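Local coordinates for aminopeptidase N family protein (Idiomarina loihiensis L2TR, PDB 4FGM), which is a zinc-bound protein of the M61 peptidase family and probably acts as a metal-dependent aminopeptidase that removes residues from peptide N-termini, at residues H14-S19 / G104-T109; K48-L53 / N70-A75; T336-E341 / N472-K477; V340-G345 / H505-Y510; H410-T415 / I425-Q430. One frame throughout, in Å; residues are numbered along the deposited sequence.

Contact 1. Residues H14-S19 / G104-T109; sequences HLFNVS and GFFNNT
Phe-16 and Phe-106 meet ring to ring and carry nearly all of this contact. The pairing is aromatic but oblique: the ring centroids lie 5.3 Å apart and the planes are inclined at 73°. The far end of the Phe-16 ring does the touching, with CZ 3.7 Å from Phe-106 CD1 and CE2 3.8 Å from the same atom. Phe-106 has CG between its backbone N and carbonyl carbon (chi1 67°), which swings the ring to Phe-16. It starts out toward residues 14-19, whereas the Phe-105 side chain leaves its backbone on the other side. A looser apolar-to-backbone approach comes from Phe-16 CZ, 4.2 Å from Phe-105 O. No hydrogen bond spans the two segments. Both rings are buried within the M61 N-terminal domain. Phe-16 also packs on Ile-6 and Pro-8 of strand 2-10 and Ala-89 of strand 81-91, whereas Phe-106 meets Phe-168 with nearly parallel ring planes, and Leu-111 of helix 108-111 touches both phenylalanines.

Contact 2. Residues K48-L53 / N70-A75; sequences KHIIGL and NRWQLA
Leu-53 and Ile-50 close on the indole of Trp-72, each working on a different part of it, and the three side chains make up the packed part of the contact. Leu-53 CD1 stands over one face of the five-membered ring in a CH-pi contact, 4.1 Å from its centroid and only 10° off the normal, and the second methyl, CD2, comes over the same ring's outer corner, 3.9 Å from Trp-72 CD1. With CG anti to the backbone N (chi1 -178°), the leucine fork is carried out to the indole. Ile-50 runs head-on to Trp-72 and meets it obliquely, on the same side of the indole plane as Leu-53. Its CD1 is 3.8 Å from Trp-72 CH2 and its CG2 4.0 Å from Trp-72 CZ2, so CG2 and CD1 both touch the six-membered ring. The indole itself is buried, and Leu-113 touches both aliphatic side chains.

The other side of the segment is loose. Gly-52, between Ile-51 and Leu-53, is where the chain turns the corner, and Ile-51 points away from Trp-72 towards the exposed side, meeting Tyr-88. The backbones stay well apart, with Leu-53 CA 9.5 Å from Trp-72 CA, and no hydrogen bond crosses. Trp-72 of strand 71-74 thus packs, within the M61 N-terminal domain, against the corner between strands 50-51 and 53-57, two strands that both pair with strand 81-91.

Contact 3. Residues T336-E341 / N472-K477; sequences TLSRVE and NSVGGK
The last turns of helix 326-342 approach an irregular loop, with Ser-338 CA 6.3 Å from Gly-475 CA at the nearest point of the two backbones. Ser-338 is the residue that turns to the loop, and both its side-chain atoms take part. Its CB lies against a methyl of Val-474, 3.4 Å from CG1, a close fit that Val-474 reaches by setting CG1 anti to its backbone N (chi1 -177°). Its OG is 2.8 Å from Gly-475 O and also pairs with Tyr-571 N, so the buried hydroxyl sits where helix, loop and strand 570-575 meet, with Gly-334 O and Gly-475 O both possible acceptors of its one proton. Its position beside its own backbone N (chi1 -57°) lets it lean back along the helix to Gly-334. Val-474 also packs on Ser-569, and Gly-475 N makes a weak hydrogen bond to Ser-570 OG, tying the loop to the start of that strand. A serine bonded to the carbonyl four residues before it is a common feature of helices; the link from this M61 peptidase helix to the linker before strand 489-494 comes instead from the Val-474 packing and the close approach of OG to Gly-475 O.

Contact 4. Residues V340-G345 / H505-Y510; sequences VERGAG and HDESAY
Arg-342 and Glu-507 form a salt bridge between the end of helix 326-342, in the M61 peptidase region, and the residue at the N-cap position of helix 508-512, in the part of the chain that carries the antiparallel sheet of the probable PDZ domain. A single nitrogen serves both oxygens: Arg-342 NH2 is 2.7 Å from Glu-507 OE1 and 2.7 Å from OE2. Neither hydrogen bond is straight, with N-H...O angles of 119° and 133°, and both are weak as directional bonds, so the attraction is probably largely electrostatic. The carboxylate sits at the edge of the guanidinium, the two planes being only 14° apart, and the two groups arrive from opposite directions. Arginine starts with CG anti to its backbone N and then bends at chi2 and chi3, whereas Glu-507 runs extended beyond CG.

The arginine cation also makes a cation-pi contact with Tyr-504, and its side chain packs on Ser-569. Separate bonds anchor the turn that flanks the glutamate: Ser-508 OG is hydrogen-bonded to Gln-564 N, and Asp-506 O accepts from Gln-564 NE2, while His-505 N donates to Asn-371 OD1 on the peptidase side. Glu-507 CD lies in the guanidinium plane, 3.1 Å from Arg-342 NH2.

Contact 5. Residues H410-T415 / I425-Q430; sequences HEFGKT and INWLNQ
Glu-411 and Phe-412 of helix 401-413 both reach Trp-427 of helix 423-429, joining two consecutive helices of a helical region at the protein surface. Just before them, His-410 NE2 is hydrogen-bonded to Phe-215 O. Glu-411 follows, exposed and extended beyond CG, and takes the indole N-H: Trp-427 NE1 donates to Glu-411 OE2 over 2.9 Å in a nearly straight bond of 164°. The oxygen lies close to the ring plane of the indole, yet the N-H meets the carboxylate from above its plane, 46° out of it. Phe-412, next along, brings its ring edge to the tryptophan, with CE2 3.8 Å from Trp-427 CD1. The two rings, with planes at 78°, form an oblique aromatic pair. Trp-427 reaches helix 401-413 with CG anti to its backbone N, and it also packs on Val-404, Glu-407 and Leu-408 of that helix. Further on, Lys-414 makes a salt bridge with Glu-217. The carboxylate and Phe-412 thus both meet the NE1/CD1 end of the indole. Within the first segment, Glu-411 CB lies 3.8 Å above one face of the Phe-412 ring, offset toward its rim.

How the contacts relate
Contacts 1 and 2 both belong to the M61 N-terminal domain, where largely apolar, aromatic-centred packing joins strands without hydrogen bonds; contact 1 is buried and contact 2 partly so, and they touch through Leu-15 and Ile-51. Contacts 3 and 4 share helix 326-342 and lie about 13 Å apart between centres, with Val-474 packed on Arg-342. Contact 3 mixes a shared hydroxyl with valine packing, contact 4 rests on a charge pair, and both join the peptidase region to the chain that follows. Contact 5 is the surface one, mixing a carboxylate bond with ring packing, about 19 Å from contacts 3 and 4 at the nearest atoms.

Contact 1. Residues H14-S19 / G104-T109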
# COMPACT_ATOMS: atom_id res chain seq x y z
N HIS A 14 -14.47 22.64 0.07
CA HIS A 14 -14.10 21.26 -0.23
C HIS A 14 -15.33 20.46 -0.67
O HIS A 14 -15.59 19.36 -0.18
CB HIS A 14 -13.49 20.60 1.01
CG HIS A 14 -12.59 21.50 1.79
ND1 HIS A 14 -11.53 22.17 1.22
CD2 HIS A 14 -12.61 21.87 3.10
CE1 HIS A 14 -10.94 22.92 2.14
NE2 HIS A 14 -11.58 22.76 3.28
N LEU A 15 -16.09 21.01 -1.61
CA LEU A 15 -17.29 20.34 -2.08
C LEU A 15 -17.37 20.16 -3.58
O LEU A 15 -17.14 21.09 -4.35
CB LEU A 15 -18.53 21.13 -1.62
CG LEU A 15 -18.82 21.20 -0.12
CD1 LEU A 15 -19.78 22.33 0.17
CD2 LEU A 15 -19.38 19.87 0.35
N PHE A 16 -17.68 18.94 -4.00
CA PHE A 16 -17.85 18.66 -5.42
C PHE A 16 -19.37 18.62 -5.62
O PHE A 16 -20.10 18.18 -4.73
CB PHE A 16 -17.31 17.27 -5.79
CG PHE A 16 -15.82 17.17 -5.88
CD1 PHE A 16 -15.06 16.77 -4.79
CD2 PHE A 16 -15.17 17.40 -7.10
CE1 PHE A 16 -13.67 16.58 -4.90
CE2 PHE A 16 -13.79 17.22 -7.22
CZ PHE A 16 -13.03 16.81 -6.11
N ASN A 17 -19.85 19.10 -6.76
CA ASN A 17 -21.28 19.00 -7.06
C ASN A 17 -21.35 17.80 -7.96
O ASN A 17 -20.51 17.64 -8.86
CB ASN A 17 -21.81 20.21 -7.83
CG ASN A 17 -22.42 21.26 -6.92
OD1 ASN A 17 -22.43 21.11 -5.69
ND2 ASN A 17 -22.93 22.32 -7.52
N VAL A 18 -22.32 16.93 -7.73
CA VAL A 18 -22.46 15.74 -8.56
C VAL A 18 -23.89 15.55 -9.03
O VAL A 18 -24.84 15.72 -8.26
CB VAL A 18 -22.01 14.47 -7.80
CG1 VAL A 18 -22.09 13.26 -8.72
CG2 VAL A 18 -20.59 14.64 -7.27
N SER A 19 -24.02 15.20 -10.30
CA SER A 19 -25.32 14.94 -10.92
C SER A 19 -25.25 13.57 -11.55
O SER A 19 -24.22 13.16 -12.10
CB SER A 19 -25.65 15.98 -11.99
OG SER A 19 -26.13 17.18 -11.41
N GLY A 104 -7.09 18.97 -6.47
CA GLY A 104 -8.26 18.13 -6.31
C GLY A 104 -7.91 16.70 -6.68
O GLY A 104 -7.16 16.45 -7.62
N PHE A 105 -8.45 15.76 -5.91
CA PHE A 105 -8.22 14.35 -6.17
C PHE A 105 -9.48 13.60 -5.77
O PHE A 105 -10.15 13.97 -4.81
CB PHE A 105 -7.05 13.82 -5.33
CG PHE A 105 -6.90 12.32 -5.40
CD1 PHE A 105 -6.30 11.71 -6.50
CD2 PHE A 105 -7.43 11.51 -4.39
CE1 PHE A 105 -6.22 10.32 -6.60
CE2 PHE A 105 -7.35 10.12 -4.48
CZ PHE A 105 -6.75 9.52 -5.59
N PHE A 106 -9.82 12.54 -6.51
CA PHE A 106 -11.00 11.76 -6.16
C PHE A 106 -11.09 10.39 -6.82
O PHE A 106 -10.59 10.17 -7.92
CB PHE A 106 -12.30 12.54 -6.43
CG PHE A 106 -12.59 12.82 -7.89
CD1 PHE A 106 -12.24 14.04 -8.47
CD2 PHE A 106 -13.23 11.87 -8.69
CE1 PHE A 106 -12.52 14.32 -9.80
CE2 PHE A 106 -13.52 12.14 -10.03
CZ PHE A 106 -13.16 13.37 -10.59
N ASN A 107 -11.74 9.49 -6.11
CA ASN A 107 -12.00 8.14 -6.57
C ASN A 107 -13.51 8.13 -6.72
O ASN A 107 -14.24 8.66 -5.87
CB ASN A 107 -11.59 7.12 -5.51
CG ASN A 107 -10.09 6.95 -5.42
OD1 ASN A 107 -9.47 6.31 -6.27
ND2 ASN A 107 -9.50 7.53 -4.39
N ASN A 108 -14.01 7.52 -7.79
CA ASN A 108 -15.44 7.50 -8.00
C ASN A 108 -16.23 6.66 -7.01
O ASN A 108 -17.46 6.72 -6.99
CB ASN A 108 -15.73 7.14 -9.46
CG ASN A 108 -15.25 8.23 -10.40
OD1 ASN A 108 -15.55 9.39 -10.19
ND2 ASN A 108 -14.50 7.85 -11.44
N THR A 109 -15.53 5.90 -6.18
CA THR A 109 -16.20 5.13 -5.13
C THR A 109 -16.75 6.14 -4.13
O THR A 109 -17.69 5.85 -3.40
CB THR A 109 -15.22 4.22 -4.35
OG1 THR A 109 -13.94 4.85 -4.28
CG2 THR A 109 -15.10 2.84 -4.99

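Contact 2. Residues K48-L53 / N70-A75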
# COMPACT_ATOMS: atom_id res chain seq x y z
N LYS A 48 -21.02 8.88 4.01
CA LYS A 48 -21.17 9.95 5.00
C LYS A 48 -20.81 11.34 4.47
O LYS A 48 -21.18 12.35 5.08
CB LYS A 48 -20.31 9.66 6.23
CG LYS A 48 -18.83 9.58 5.93
CD LYS A 48 -18.05 9.02 7.11
CE LYS A 48 -16.69 8.48 6.68
NZ LYS A 48 -15.91 7.98 7.84
N HIS A 49 -20.08 11.40 3.36
CA HIS A 49 -19.68 12.68 2.77
C HIS A 49 -20.68 13.22 1.75
O HIS A 49 -20.53 14.34 1.25
CB HIS A 49 -18.30 12.55 2.12
CG HIS A 49 -17.24 12.06 3.05
ND1 HIS A 49 -16.99 12.65 4.27
CD2 HIS A 49 -16.36 11.03 2.95
CE1 HIS A 49 -16.01 12.01 4.88
NE2 HIS A 49 -15.61 11.02 4.10
N ILE A 50 -21.70 12.42 1.43
CA ILE A 50 -22.73 12.82 0.49
C ILE A 50 -23.65 13.79 1.22
O ILE A 50 -24.13 13.50 2.31
CB ILE A 50 -23.49 11.60 -0.01
CG1 ILE A 50 -22.60 10.86 -1.02
CG2 ILE A 50 -24.82 12.00 -0.63
CD1 ILE A 50 -23.25 9.65 -1.64
N ILE A 51 -23.89 14.94 0.60
CA ILE A 51 -24.69 15.99 1.23
C ILE A 51 -25.78 16.59 0.34
O ILE A 51 -25.57 16.80 -0.86
CB ILE A 51 -23.76 17.14 1.70
CG1 ILE A 51 -22.76 16.61 2.71
CG2 ILE A 51 -24.57 18.27 2.30
CD1 ILE A 51 -21.64 17.59 3.03
N GLY A 52 -26.92 16.88 0.96
CA GLY A 52 -28.05 17.49 0.28
C GLY A 52 -28.51 16.81 -1.00
O GLY A 52 -28.69 17.47 -2.02
N LEU A 53 -28.70 15.50 -0.95
CA LEU A 53 -29.13 14.78 -2.14
C LEU A 53 -30.63 14.98 -2.38
O LEU A 53 -31.42 14.96 -1.45
CB LEU A 53 -28.82 13.28 -1.99
CG LEU A 53 -29.15 12.34 -3.16
CD1 LEU A 53 -28.14 11.21 -3.22
CD2 LEU A 53 -30.56 11.79 -3.01
N ASN A 70 -25.83 3.75 3.08
CA ASN A 70 -25.30 4.01 1.75
C ASN A 70 -26.29 3.71 0.62
O ASN A 70 -25.88 3.49 -0.52
CB ASN A 70 -24.07 3.14 1.54
CG ASN A 70 -24.44 1.70 1.28
OD1 ASN A 70 -25.37 1.18 1.89
ND2 ASN A 70 -23.72 1.05 0.38
N ARG A 71 -27.58 3.70 0.91
CA ARG A 71 -28.56 3.38 -0.12
C ARG A 71 -29.78 4.29 -0.12
O ARG A 71 -30.35 4.59 0.93
CB ARG A 71 -28.99 1.91 0.03
CG ARG A 71 -29.83 1.35 -1.12
CD ARG A 71 -30.02 -0.16 -0.99
NE ARG A 71 -28.77 -0.89 -1.20
CZ ARG A 71 -28.40 -1.40 -2.37
NH1 ARG A 71 -29.18 -1.28 -3.43
NH2 ARG A 71 -27.23 -2.01 -2.48
N TRP A 72 -30.16 4.74 -1.32
CA TRP A 72 -31.32 5.60 -1.49
C TRP A 72 -32.35 4.93 -2.39
O TRP A 72 -32.00 4.09 -3.23
CB TRP A 72 -30.90 6.94 -2.11
CG TRP A 72 -30.17 7.85 -1.18
CD1 TRP A 72 -30.69 8.89 -0.48
CD2 TRP A 72 -28.78 7.80 -0.85
NE1 TRP A 72 -29.71 9.50 0.28
CE2 TRP A 72 -28.53 8.85 0.06
CE3 TRP A 72 -27.72 6.97 -1.24
CZ2 TRP A 72 -27.26 9.08 0.60
CZ3 TRP A 72 -26.46 7.21 -0.71
CH2 TRP A 72 -26.24 8.26 0.20
N GLN A 73 -33.62 5.30 -2.21
CA GLN A 73 -34.70 4.75 -3.03
C GLN A 73 -35.50 5.89 -3.64
O GLN A 73 -35.99 6.78 -2.93
CB GLN A 73 -35.61 3.86 -2.18
CG GLN A 73 -36.63 3.09 -3.00
CD GLN A 73 -37.45 2.12 -2.16
OE1 GLN A 73 -38.18 2.53 -1.25
NE2 GLN A 73 -37.32 0.83 -2.45
N LEU A 74 -35.62 5.87 -4.97
CA LEU A 74 -36.34 6.90 -5.72
C LEU A 74 -37.81 6.59 -5.92
O LEU A 74 -38.20 5.42 -6.01
CB LEU A 74 -35.72 7.07 -7.11
CG LEU A 74 -34.29 7.59 -7.29
CD1 LEU A 74 -33.85 7.33 -8.72
CD2 LEU A 74 -34.23 9.08 -6.97
N ALA A 75 -38.63 7.63 -5.99
CA ALA A 75 -40.05 7.43 -6.23
C ALA A 75 -40.14 7.02 -7.70
O ALA A 75 -39.23 7.29 -8.49
CB ALA A 75 -40.82 8.72 -5.98

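Contact 3. Residues T336-E341 / N472-K477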
# COMPACT_ATOMS: atom_id res chain seq x y z
N THR A 336 13.14 -6.20 6.05
CA THR A 336 11.95 -7.04 6.02
C THR A 336 12.11 -8.24 6.94
O THR A 336 11.20 -8.57 7.71
CB THR A 336 11.66 -7.55 4.59
OG1 THR A 336 11.46 -6.45 3.70
CG2 THR A 336 10.43 -8.44 4.58
N LEU A 337 13.26 -8.89 6.84
CA LEU A 337 13.52 -10.06 7.67
C LEU A 337 13.44 -9.69 9.14
O LEU A 337 12.77 -10.37 9.93
CB LEU A 337 14.90 -10.64 7.34
CG LEU A 337 15.24 -12.00 7.94
CD1 LEU A 337 14.10 -12.98 7.68
CD2 LEU A 337 16.54 -12.52 7.34
N SER A 338 14.09 -8.60 9.51
CA SER A 338 14.10 -8.14 10.90
C SER A 338 12.71 -7.81 11.43
O SER A 338 12.39 -8.10 12.58
CB SER A 338 15.00 -6.90 11.03
OG SER A 338 16.31 -7.18 10.58
N ARG A 339 11.87 -7.20 10.60
CA ARG A 339 10.53 -6.84 11.04
C ARG A 339 9.66 -8.06 11.32
O ARG A 339 8.94 -8.09 12.31
CB ARG A 339 9.85 -5.95 10.00
CG ARG A 339 10.57 -4.62 9.76
CD ARG A 339 9.66 -3.65 9.01
NE ARG A 339 9.15 -4.23 7.77
CZ ARG A 339 9.71 -4.06 6.57
NH1 ARG A 339 10.80 -3.32 6.44
NH2 ARG A 339 9.17 -4.63 5.50
N VAL A 340 9.73 -9.07 10.46
CA VAL A 340 8.92 -10.26 10.67
C VAL A 340 9.34 -10.99 11.94
O VAL A 340 8.49 -11.42 12.72
CB VAL A 340 9.05 -11.24 9.47
CG1 VAL A 340 8.30 -12.53 9.77
CG2 VAL A 340 8.50 -10.59 8.21
N GLU A 341 10.65 -11.11 12.14
CA GLU A 341 11.20 -11.81 13.30
C GLU A 341 11.18 -11.06 14.63
O GLU A 341 11.38 -11.67 15.68
CB GLU A 341 12.65 -12.23 13.00
CG GLU A 341 12.80 -13.20 11.83
CD GLU A 341 11.91 -14.42 11.96
OE1 GLU A 341 11.78 -14.96 13.08
OE2 GLU A 341 11.34 -14.85 10.93
N ASN A 472 14.23 1.75 18.20
CA ASN A 472 13.56 2.19 16.98
C ASN A 472 14.38 2.02 15.71
O ASN A 472 14.02 2.58 14.67
CB ASN A 472 13.17 3.66 17.12
CG ASN A 472 12.55 3.98 18.45
OD1 ASN A 472 11.55 3.38 18.85
ND2 ASN A 472 13.13 4.95 19.16
N SER A 473 15.46 1.26 15.77
CA SER A 473 16.32 1.08 14.61
C SER A 473 16.47 -0.34 14.11
O SER A 473 17.53 -0.70 13.62
CB SER A 473 17.71 1.66 14.89
OG SER A 473 17.68 3.07 14.98
N VAL A 474 15.43 -1.15 14.22
CA VAL A 474 15.52 -2.52 13.74
C VAL A 474 15.70 -2.47 12.22
O VAL A 474 14.74 -2.23 11.48
CB VAL A 474 14.26 -3.34 14.09
CG1 VAL A 474 14.42 -4.78 13.64
CG2 VAL A 474 14.02 -3.30 15.59
N GLY A 475 16.92 -2.67 11.74
CA GLY A 475 17.11 -2.61 10.30
C GLY A 475 17.81 -3.82 9.73
O GLY A 475 17.82 -4.89 10.34
N GLY A 476 18.32 -3.66 8.51
CA GLY A 476 19.03 -4.74 7.85
C GLY A 476 20.40 -4.12 7.61
O GLY A 476 21.19 -4.57 6.77
N LYS A 477 20.71 -3.10 8.41
CA LYS A 477 21.97 -2.37 8.31
C LYS A 477 22.74 -2.55 9.61
O LYS A 477 22.20 -2.41 10.73
CB LYS A 477 21.68 -0.90 8.07

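Contact 4. Residues V340-G345 / H505-Y510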
# COMPACT_ATOMS: atom_id res chain seq x y z
N VAL A 340 9.73 -9.07 10.46
CA VAL A 340 8.92 -10.26 10.67
C VAL A 340 9.34 -10.99 11.94
O VAL A 340 8.49 -11.42 12.72
CB VAL A 340 9.05 -11.24 9.47
CG1 VAL A 340 8.30 -12.53 9.77
CG2 VAL A 340 8.50 -10.59 8.21
N GLU A 341 10.65 -11.11 12.14
CA GLU A 341 11.20 -11.81 13.30
C GLU A 341 11.18 -11.06 14.63
O GLU A 341 11.38 -11.67 15.68
CB GLU A 341 12.65 -12.23 13.00
CG GLU A 341 12.80 -13.20 11.83
CD GLU A 341 11.91 -14.42 11.96
OE1 GLU A 341 11.78 -14.96 13.08
OE2 GLU A 341 11.34 -14.85 10.93
N ARG A 342 10.91 -9.76 14.58
CA ARG A 342 10.90 -8.94 15.78
C ARG A 342 9.87 -9.27 16.86
O ARG A 342 10.23 -9.34 18.04
CB ARG A 342 10.74 -7.46 15.40
CG ARG A 342 10.79 -6.49 16.58
CD ARG A 342 12.14 -6.52 17.28
NE ARG A 342 12.02 -6.93 18.68
CZ ARG A 342 12.26 -6.13 19.71
NH1 ARG A 342 12.64 -4.88 19.51
NH2 ARG A 342 12.13 -6.59 20.95
N GLY A 343 8.62 -9.47 16.48
CA GLY A 343 7.59 -9.73 17.47
C GLY A 343 6.99 -11.11 17.58
O GLY A 343 7.14 -11.95 16.70
N ALA A 344 6.29 -11.33 18.69
CA ALA A 344 5.64 -12.60 18.98
C ALA A 344 4.40 -12.85 18.13
O ALA A 344 3.87 -13.97 18.11
CB ALA A 344 5.28 -12.67 20.46
N GLY A 345 3.93 -11.83 17.41
CA GLY A 345 2.75 -11.97 16.58
C GLY A 345 2.82 -13.10 15.56
O GLY A 345 1.81 -13.73 15.23
N HIS A 505 5.91 -7.82 24.16
CA HIS A 505 5.59 -8.80 25.19
C HIS A 505 6.81 -9.48 25.82
O HIS A 505 7.76 -9.83 25.14
CB HIS A 505 4.69 -9.87 24.59
CG HIS A 505 4.15 -10.83 25.61
ND1 HIS A 505 3.24 -10.45 26.57
CD2 HIS A 505 4.41 -12.14 25.82
CE1 HIS A 505 2.96 -11.50 27.33
NE2 HIS A 505 3.66 -12.53 26.90
N ASP A 506 6.75 -9.64 27.14
CA ASP A 506 7.79 -10.30 27.92
C ASP A 506 9.19 -9.66 27.93
O ASP A 506 10.15 -10.29 28.36
CB ASP A 506 7.91 -11.77 27.47
CG ASP A 506 8.51 -12.65 28.55
OD1 ASP A 506 8.05 -12.57 29.70
OD2 ASP A 506 9.43 -13.44 28.24
N GLU A 507 9.31 -8.43 27.46
CA GLU A 507 10.61 -7.77 27.47
C GLU A 507 10.75 -6.72 28.60
O GLU A 507 9.85 -6.59 29.43
CB GLU A 507 10.92 -7.20 26.08
CG GLU A 507 11.14 -8.32 25.06
CD GLU A 507 11.60 -7.84 23.69
OE1 GLU A 507 12.22 -6.76 23.61
OE2 GLU A 507 11.35 -8.56 22.70
N SER A 508 11.86 -5.99 28.63
CA SER A 508 12.12 -5.01 29.70
C SER A 508 10.99 -4.04 30.08
O SER A 508 10.55 -4.02 31.23
CB SER A 508 13.39 -4.22 29.38
OG SER A 508 14.49 -5.10 29.26
N ALA A 509 10.53 -3.24 29.13
CA ALA A 509 9.47 -2.28 29.40
C ALA A 509 8.24 -3.01 29.94
O ALA A 509 7.59 -2.56 30.89
CB ALA A 509 9.11 -1.55 28.12
N TYR A 510 7.94 -4.14 29.33
CA TYR A 510 6.79 -4.93 29.71
C TYR A 510 6.79 -5.32 31.19
O TYR A 510 5.77 -5.21 31.87
CB TYR A 510 6.76 -6.17 28.83
CG TYR A 510 5.80 -7.22 29.30
CD1 TYR A 510 6.21 -8.23 30.17
CD2 TYR A 510 4.48 -7.22 28.88
CE1 TYR A 510 5.33 -9.21 30.60
CE2 TYR A 510 3.58 -8.19 29.30
CZ TYR A 510 4.01 -9.18 30.16
OH TYR A 510 3.15 -10.17 30.55

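Contact 5. Residues H410-T415 / I425-Q430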
# COMPACT_ATOMS: atom_id res chain seq x y z
N HIS A 410 -0.60 -15.39 -17.30
CA HIS A 410 -1.18 -15.77 -18.58
C HIS A 410 -2.29 -16.81 -18.42
O HIS A 410 -3.27 -16.81 -19.17
CB HIS A 410 -0.11 -16.31 -19.52
CG HIS A 410 0.74 -15.24 -20.14
ND1 HIS A 410 0.27 -14.41 -21.14
CD2 HIS A 410 2.02 -14.86 -19.90
CE1 HIS A 410 1.23 -13.56 -21.48
NE2 HIS A 410 2.30 -13.82 -20.75
N GLU A 411 -2.14 -17.67 -17.42
CA GLU A 411 -3.13 -18.71 -17.18
C GLU A 411 -4.40 -18.22 -16.49
O GLU A 411 -5.51 -18.44 -16.98
CB GLU A 411 -2.54 -19.84 -16.35
CG GLU A 411 -1.76 -20.87 -17.13
CD GLU A 411 -1.47 -22.12 -16.32
OE1 GLU A 411 -2.42 -22.66 -15.70
OE2 GLU A 411 -0.30 -22.56 -16.30
N PHE A 412 -4.23 -17.55 -15.36
CA PHE A 412 -5.37 -17.10 -14.58
C PHE A 412 -5.65 -15.61 -14.60
O PHE A 412 -6.76 -15.19 -14.26
CB PHE A 412 -5.19 -17.57 -13.14
CG PHE A 412 -4.92 -19.05 -13.01
CD1 PHE A 412 -5.95 -19.97 -13.21
CD2 PHE A 412 -3.64 -19.51 -12.74
CE1 PHE A 412 -5.70 -21.34 -13.13
CE2 PHE A 412 -3.38 -20.88 -12.65
CZ PHE A 412 -4.42 -21.79 -12.85
N GLY A 413 -4.66 -14.82 -15.00
CA GLY A 413 -4.84 -13.38 -15.03
C GLY A 413 -5.38 -12.84 -16.34
O GLY A 413 -6.47 -12.29 -16.40
N LYS A 414 -4.60 -13.00 -17.41
CA LYS A 414 -5.00 -12.52 -18.72
C LYS A 414 -6.37 -13.07 -19.11
O LYS A 414 -7.09 -12.46 -19.90
CB LYS A 414 -3.97 -12.94 -19.78
CG LYS A 414 -4.16 -12.21 -21.09
CD LYS A 414 -3.89 -13.07 -22.31
CE LYS A 414 -2.42 -13.29 -22.58
NZ LYS A 414 -2.18 -13.58 -24.03
N THR A 415 -6.72 -14.22 -18.55
CA THR A 415 -7.99 -14.88 -18.84
C THR A 415 -9.13 -14.50 -17.90
O THR A 415 -10.28 -14.88 -18.14
CB THR A 415 -7.82 -16.40 -18.76
OG1 THR A 415 -7.39 -16.76 -17.44
CG2 THR A 415 -6.79 -16.88 -19.78
N ILE A 425 -0.48 -23.12 -4.76
CA ILE A 425 0.28 -24.26 -4.23
C ILE A 425 0.08 -25.50 -5.12
O ILE A 425 1.05 -26.20 -5.43
CB ILE A 425 -0.09 -24.59 -2.76
CG1 ILE A 425 0.94 -25.55 -2.18
CG2 ILE A 425 -1.49 -25.19 -2.68
CD1 ILE A 425 0.71 -25.90 -0.71
N ASN A 426 -1.16 -25.76 -5.53
CA ASN A 426 -1.44 -26.90 -6.39
C ASN A 426 -0.73 -26.73 -7.73
O ASN A 426 -0.20 -27.69 -8.29
CB ASN A 426 -2.94 -27.05 -6.61
CG ASN A 426 -3.66 -27.52 -5.36
OD1 ASN A 426 -4.89 -27.60 -5.34
ND2 ASN A 426 -2.91 -27.84 -4.32
N TRP A 427 -0.72 -25.50 -8.23
CA TRP A 427 -0.07 -25.20 -9.51
C TRP A 427 1.42 -25.56 -9.41
O TRP A 427 2.02 -26.03 -10.37
CB TRP A 427 -0.22 -23.72 -9.85
CG TRP A 427 0.23 -23.37 -11.23
CD1 TRP A 427 -0.52 -23.42 -12.37
CD2 TRP A 427 1.53 -22.93 -11.63
NE1 TRP A 427 0.24 -23.04 -13.45
CE2 TRP A 427 1.50 -22.73 -13.02
CE3 TRP A 427 2.73 -22.68 -10.94
CZ2 TRP A 427 2.62 -22.30 -13.75
CZ3 TRP A 427 3.84 -22.25 -11.66
CH2 TRP A 427 3.78 -22.07 -13.05
N LEU A 428 2.01 -25.32 -8.24
CA LEU A 428 3.42 -25.63 -8.04
C LEU A 428 3.61 -27.13 -7.77
O LEU A 428 4.62 -27.71 -8.18
CB LEU A 428 3.98 -24.79 -6.89
CG LEU A 428 4.11 -23.29 -7.17
CD1 LEU A 428 4.27 -22.52 -5.87
CD2 LEU A 428 5.28 -23.06 -8.10
N ASN A 429 2.65 -27.74 -7.08
CA ASN A 429 2.75 -29.17 -6.77
C ASN A 429 2.56 -30.06 -8.00
O ASN A 429 2.86 -31.26 -7.95
CB ASN A 429 1.74 -29.56 -5.69
CG ASN A 429 2.17 -29.10 -4.30
OD1 ASN A 429 3.35 -28.78 -4.08
ND2 ASN A 429 1.23 -29.09 -3.36
N GLN A 430 2.07 -29.49 -9.09
CA GLN A 430 1.87 -30.24 -10.32
C GLN A 430 2.82 -29.71 -11.39
O GLN A 430 2.57 -29.88 -12.58
CB GLN A 430 0.42 -30.12 -10.80
CG GLN A 430 -0.64 -30.86 -9.95
CD GLN A 430 -0.61 -32.39 -10.12
OE1 GLN A 430 -0.40 -32.90 -11.22
NE2 GLN A 430 -0.86 -33.11 -9.03